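Local coordinates for protein N-acetyl-beta-D glucosaminidase (Rhizomucor miehei CAU432, PDB 4ZM6) that probably hydrolyses beta-linked N-acetylglucosamine as a family 3 glycoside hydrolase and, through a GCN5-related region that binds acetyl-CoA, acetylates glucosamine, at residues T94-L105 against H360-V371. Sequence-based numbering, arbitrary orientation.
Sequences TYLPGNMALGAL and HATLSKELYDRV
Ser364, on helix 357-368, donates the one hydrogen bond between the segments: its OG lies 2.7 Å from Tyr95 O and meets the carbonyl nearly head-on, at a C=O...OG angle of 172°. With chi1 at -176° the hydroxyl extends opposite its backbone N, out to the loop 94-98. Other polar ends are held from outside the pair. Thr94 OG1, 3.5 Å from His360 CB, shares the carboxylate oxygen Glu121 OE2 with His360 ND1. Tyr368 OH, close to the Leu96-Pro97 peptide, bonds to Glu500, whose other carboxylate oxygen takes the N-H of the N-cap residue Gly98.

Pro97 lies over one face of the Tyr368 ring, toward its rim, in a CH-pi contact, CG 4.0 Å from the centroid and 14° off the normal; Tyr95 O sits at the ring edge, in plane. The proline meets Leu367, its CG 3.9 Å from Leu367 CB. Farther along, Ala101 CB rests on Val371 CG1 at 3.8 Å, and Leu105 splits its methyls: CD1 faces Leu367 and Val371, while CD2 sits over the centre of the Arg370 guanidinium, 3.5 Å from CZ.

The Arg370 side chain lies beside Arg520 and Thr629, which bind acetyl-CoA, and about 6 Å from the bound cofactor, so this end probably adds positive charge near that site. The contact joins the loop and helix 99-105, within the family 3 N-terminal domain, to helix 357-368 and the turn before strand 373-377: Glu121 and Glu500 tie polar groups of both segments together, probably fixing the loop before helix 99-105, while proline, tyrosine and aliphatic groups fill the buried middle.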
loop_
_atom_site.group_PDB
_atom_site.type_symbol
_atom_site.label_atom_id
_atom_site.label_comp_id
_atom_site.label_asym_id
_atom_site.label_seq_id
_atom_site.Cartn_x
_atom_site.Cartn_y
_atom_site.Cartn_z
ATOM N N THR A 94 -33.806 -15.077 2.743
ATOM C CA THR A 94 -33.368 -14.755 4.095
ATOM C C THR A 94 -32.925 -13.299 4.235
ATOM O O THR A 94 -32.351 -12.730 3.312
ATOM C CB THR A 94 -32.202 -15.672 4.513
ATOM O OG1 THR A 94 -32.562 -17.038 4.279
ATOM C CG2 THR A 94 -31.852 -15.483 5.991
ATOM N N TYR A 95 -33.211 -12.704 5.391
ATOM C CA TYR A 95 -32.623 -11.420 5.773
ATOM C C TYR A 95 -31.190 -11.654 6.248
ATOM O O TYR A 95 -30.969 -12.265 7.293
ATOM C CB TYR A 95 -33.417 -10.750 6.908
ATOM C CG TYR A 95 -34.745 -10.163 6.492
ATOM C CD1 TYR A 95 -34.804 -8.956 5.810
ATOM C CD2 TYR A 95 -35.943 -10.808 6.789
ATOM C CE1 TYR A 95 -36.017 -8.410 5.420
ATOM C CE2 TYR A 95 -37.160 -10.272 6.405
ATOM C CZ TYR A 95 -37.192 -9.071 5.720
ATOM O OH TYR A 95 -38.396 -8.526 5.329
ATOM N N LEU A 96 -30.218 -11.179 5.480
ATOM C CA LEU A 96 -28.824 -11.196 5.919
ATOM C C LEU A 96 -28.286 -9.766 5.926
ATOM O O LEU A 96 -28.759 -8.921 5.160
ATOM C CB LEU A 96 -27.975 -12.096 5.016
ATOM C CG LEU A 96 -28.366 -13.578 5.019
ATOM C CD1 LEU A 96 -27.796 -14.283 3.796
ATOM C CD2 LEU A 96 -27.925 -14.266 6.304
ATOM N N PRO A 97 -27.302 -9.484 6.796
ATOM C CA PRO A 97 -26.794 -8.122 6.994
ATOM C C PRO A 97 -26.447 -7.371 5.710
ATOM O O PRO A 97 -25.727 -7.895 4.862
ATOM C CB PRO A 97 -25.534 -8.342 7.826
ATOM C CG PRO A 97 -25.809 -9.585 8.590
ATOM C CD PRO A 97 -26.615 -10.454 7.671
ATOM N N GLY A 98 -26.973 -6.155 5.580
ATOM C CA GLY A 98 -26.606 -5.249 4.496
ATOM C C GLY A 98 -25.252 -4.623 4.741
ATOM O O GLY A 98 -24.591 -4.918 5.736
ATOM N N ASN A 99 -24.849 -3.732 3.850
ATOM C CA ASN A 99 -23.461 -3.292 3.811
ATOM C C ASN A 99 -22.908 -2.687 5.110
ATOM O O ASN A 99 -22.019 -3.281 5.714
ATOM C CB ASN A 99 -23.213 -2.377 2.601
ATOM C CG ASN A 99 -22.969 -3.160 1.309
ATOM O OD1 ASN A 99 -23.351 -4.329 1.183
ATOM N ND2 ASN A 99 -22.326 -2.515 0.342
ATOM N N MET A 100 -23.406 -1.541 5.564
ATOM C CA MET A 100 -22.810 -0.920 6.757
ATOM C C MET A 100 -22.915 -1.829 7.985
ATOM O O MET A 100 -22.053 -1.794 8.861
ATOM C CB MET A 100 -23.410 0.453 7.069
ATOM C CG MET A 100 -22.554 1.264 8.040
ATOM S SD MET A 100 -23.038 2.996 8.229
ATOM C CE MET A 100 -22.695 3.633 6.592
ATOM N N ALA A 101 -23.961 -2.646 8.049
ATOM C CA ALA A 101 -24.066 -3.644 9.105
ATOM C C ALA A 101 -22.803 -4.493 9.101
ATOM O O ALA A 101 -22.115 -4.590 10.117
ATOM C CB ALA A 101 -25.301 -4.512 8.910
ATOM N N LEU A 102 -22.494 -5.075 7.941
ATOM C CA LEU A 102 -21.274 -5.870 7.750
ATOM C C LEU A 102 -20.000 -5.073 8.057
ATOM O O LEU A 102 -19.064 -5.606 8.659
ATOM C CB LEU A 102 -21.203 -6.425 6.319
ATOM C CG LEU A 102 -22.191 -7.538 5.967
ATOM C CD1 LEU A 102 -22.264 -7.751 4.463
ATOM C CD2 LEU A 102 -21.825 -8.833 6.682
ATOM N N GLY A 103 -19.959 -3.810 7.638
ATOM C CA GLY A 103 -18.825 -2.944 7.950
ATOM C C GLY A 103 -18.597 -2.819 9.446
ATOM O O GLY A 103 -17.471 -2.940 9.931
ATOM N N ALA A 104 -19.681 -2.583 10.176
ATOM C CA ALA A 104 -19.638 -2.497 11.634
ATOM C C ALA A 104 -19.220 -3.828 12.253
ATOM O O ALA A 104 -18.476 -3.856 13.235
ATOM C CB ALA A 104 -21.000 -2.075 12.172
ATOM N N LEU A 105 -19.723 -4.915 11.666
ATOM C CA LEU A 105 -19.357 -6.284 12.046
ATOM C C LEU A 105 -17.849 -6.503 11.892
ATOM O O LEU A 105 -17.192 -7.042 12.785
ATOM C CB LEU A 105 -20.130 -7.292 11.185
ATOM C CG LEU A 105 -20.444 -8.658 11.800
ATOM C CD1 LEU A 105 -21.372 -9.429 10.872
ATOM C CD2 LEU A 105 -19.181 -9.457 12.092
ATOM N N HIS A 360 -29.163 -20.830 6.094
ATOM C CA HIS A 360 -29.082 -19.375 5.962
ATOM C C HIS A 360 -29.811 -18.668 7.098
ATOM O O HIS A 360 -29.424 -17.572 7.501
ATOM C CB HIS A 360 -29.659 -18.907 4.621
ATOM C CG HIS A 360 -28.955 -19.470 3.425
ATOM N ND1 HIS A 360 -29.422 -19.299 2.140
ATOM C CD2 HIS A 360 -27.834 -20.224 3.321
ATOM C CE1 HIS A 360 -28.609 -19.907 1.294
ATOM N NE2 HIS A 360 -27.639 -20.478 1.986
ATOM N N ALA A 361 -30.872 -19.290 7.604
ATOM C CA ALA A 361 -31.607 -18.740 8.736
ATOM C C ALA A 361 -30.726 -18.701 9.967
ATOM O O ALA A 361 -30.737 -17.712 10.690
ATOM C CB ALA A 361 -32.867 -19.544 9.014
ATOM N N THR A 362 -29.949 -19.760 10.200
ATOM C CA THR A 362 -29.114 -19.819 11.405
ATOM C C THR A 362 -27.869 -18.944 11.244
ATOM O O THR A 362 -27.271 -18.527 12.237
ATOM C CB THR A 362 -28.697 -21.254 11.804
ATOM O OG1 THR A 362 -27.557 -21.658 11.043
ATOM C CG2 THR A 362 -29.847 -22.261 11.605
ATOM N N LEU A 363 -27.482 -18.671 10.000
ATOM C CA LEU A 363 -26.415 -17.712 9.726
ATOM C C LEU A 363 -26.873 -16.316 10.137
ATOM O O LEU A 363 -26.142 -15.590 10.805
ATOM C CB LEU A 363 -26.028 -17.735 8.240
ATOM C CG LEU A 363 -24.854 -16.846 7.797
ATOM C CD1 LEU A 363 -23.550 -17.297 8.437
ATOM C CD2 LEU A 363 -24.725 -16.831 6.283
ATOM N N SER A 364 -28.090 -15.962 9.737
ATOM C CA SER A 364 -28.673 -14.664 10.059
ATOM C C SER A 364 -28.696 -14.402 11.565
ATOM O O SER A 364 -28.269 -13.339 12.010
ATOM C CB SER A 364 -30.089 -14.557 9.492
ATOM O OG SER A 364 -30.628 -13.269 9.733
ATOM N N LYS A 365 -29.192 -15.365 12.345
ATOM C CA LYS A 365 -29.195 -15.246 13.814
ATOM C C LYS A 365 -27.781 -15.025 14.342
ATOM O O LYS A 365 -27.553 -14.146 15.178
ATOM C CB LYS A 365 -29.776 -16.498 14.490
ATOM C CG LYS A 365 -31.295 -16.552 14.591
ATOM C CD LYS A 365 -31.935 -17.213 13.376
ATOM C CE LYS A 365 -33.407 -17.538 13.603
ATOM N NZ LYS A 365 -33.616 -18.695 14.522
ATOM N N GLU A 366 -26.845 -15.837 13.849
ATOM C CA GLU A 366 -25.454 -15.799 14.299
ATOM C C GLU A 366 -24.770 -14.476 13.974
ATOM O O GLU A 366 -24.063 -13.921 14.816
ATOM C CB GLU A 366 -24.658 -16.958 13.688
ATOM C CG GLU A 366 -24.949 -18.305 14.337
ATOM C CD GLU A 366 -24.415 -19.498 13.549
ATOM O OE1 GLU A 366 -23.989 -19.337 12.380
ATOM O OE2 GLU A 366 -24.431 -20.613 14.113
ATOM N N LEU A 367 -24.980 -13.971 12.763
ATOM C CA LEU A 367 -24.340 -12.728 12.350
ATOM C C LEU A 367 -24.928 -11.527 13.059
ATOM O O LEU A 367 -24.182 -10.717 13.611
ATOM C CB LEU A 367 -24.427 -12.521 10.835
ATOM C CG LEU A 367 -23.579 -13.456 9.965
ATOM C CD1 LEU A 367 -23.622 -12.989 8.514
ATOM C CD2 LEU A 367 -22.139 -13.543 10.463
ATOM N N TYR A 368 -26.254 -11.413 13.060
ATOM C CA TYR A 368 -26.911 -10.212 13.590
ATOM C C TYR A 368 -26.612 -9.951 15.065
ATOM O O TYR A 368 -26.654 -8.806 15.491
ATOM C CB TYR A 368 -28.422 -10.231 13.333
ATOM C CG TYR A 368 -28.807 -9.742 11.949
ATOM C CD1 TYR A 368 -28.711 -8.393 11.615
ATOM C CD2 TYR A 368 -29.268 -10.621 10.973
ATOM C CE1 TYR A 368 -29.062 -7.938 10.353
ATOM C CE2 TYR A 368 -29.621 -10.173 9.709
ATOM C CZ TYR A 368 -29.516 -8.832 9.405
ATOM O OH TYR A 368 -29.868 -8.382 8.152
ATOM N N ASP A 369 -26.285 -10.990 15.832
ATOM C CA ASP A 369 -25.840 -10.812 17.226
ATOM C C ASP A 369 -24.510 -10.060 17.342
ATOM O O ASP A 369 -24.147 -9.588 18.427
ATOM C CB ASP A 369 -25.690 -12.166 17.927
ATOM C CG ASP A 369 -27.020 -12.827 18.232
ATOM O OD1 ASP A 369 -28.080 -12.199 18.030
ATOM O OD2 ASP A 369 -27.005 -13.986 18.690
ATOM N N ARG A 370 -23.779 -9.973 16.233
ATOM C CA ARG A 370 -22.490 -9.289 16.184
ATOM C C ARG A 370 -22.574 -7.934 15.457
ATOM O O ARG A 370 -21.540 -7.327 15.170
ATOM C CB ARG A 370 -21.464 -10.186 15.469
ATOM C CG ARG A 370 -21.373 -11.618 15.994
ATOM C CD ARG A 370 -20.610 -12.536 15.042
ATOM N NE ARG A 370 -19.234 -12.093 14.780
ATOM C CZ ARG A 370 -18.474 -12.506 13.761
ATOM N NH1 ARG A 370 -18.943 -13.370 12.862
ATOM N NH2 ARG A 370 -17.237 -12.033 13.627
ATOM N N VAL A 371 -23.791 -7.470 15.156
ATOM C CA VAL A 371 -23.991 -6.263 14.332
ATOM C C VAL A 371 -24.217 -4.961 15.120
ATOM O O VAL A 371 -23.415 -4.037 15.005
ATOM C CB VAL A 371 -25.126 -6.465 13.301
ATOM C CG1 VAL A 371 -25.573 -5.143 12.692
ATOM C CG2 VAL A 371 -24.675 -7.422 12.204
#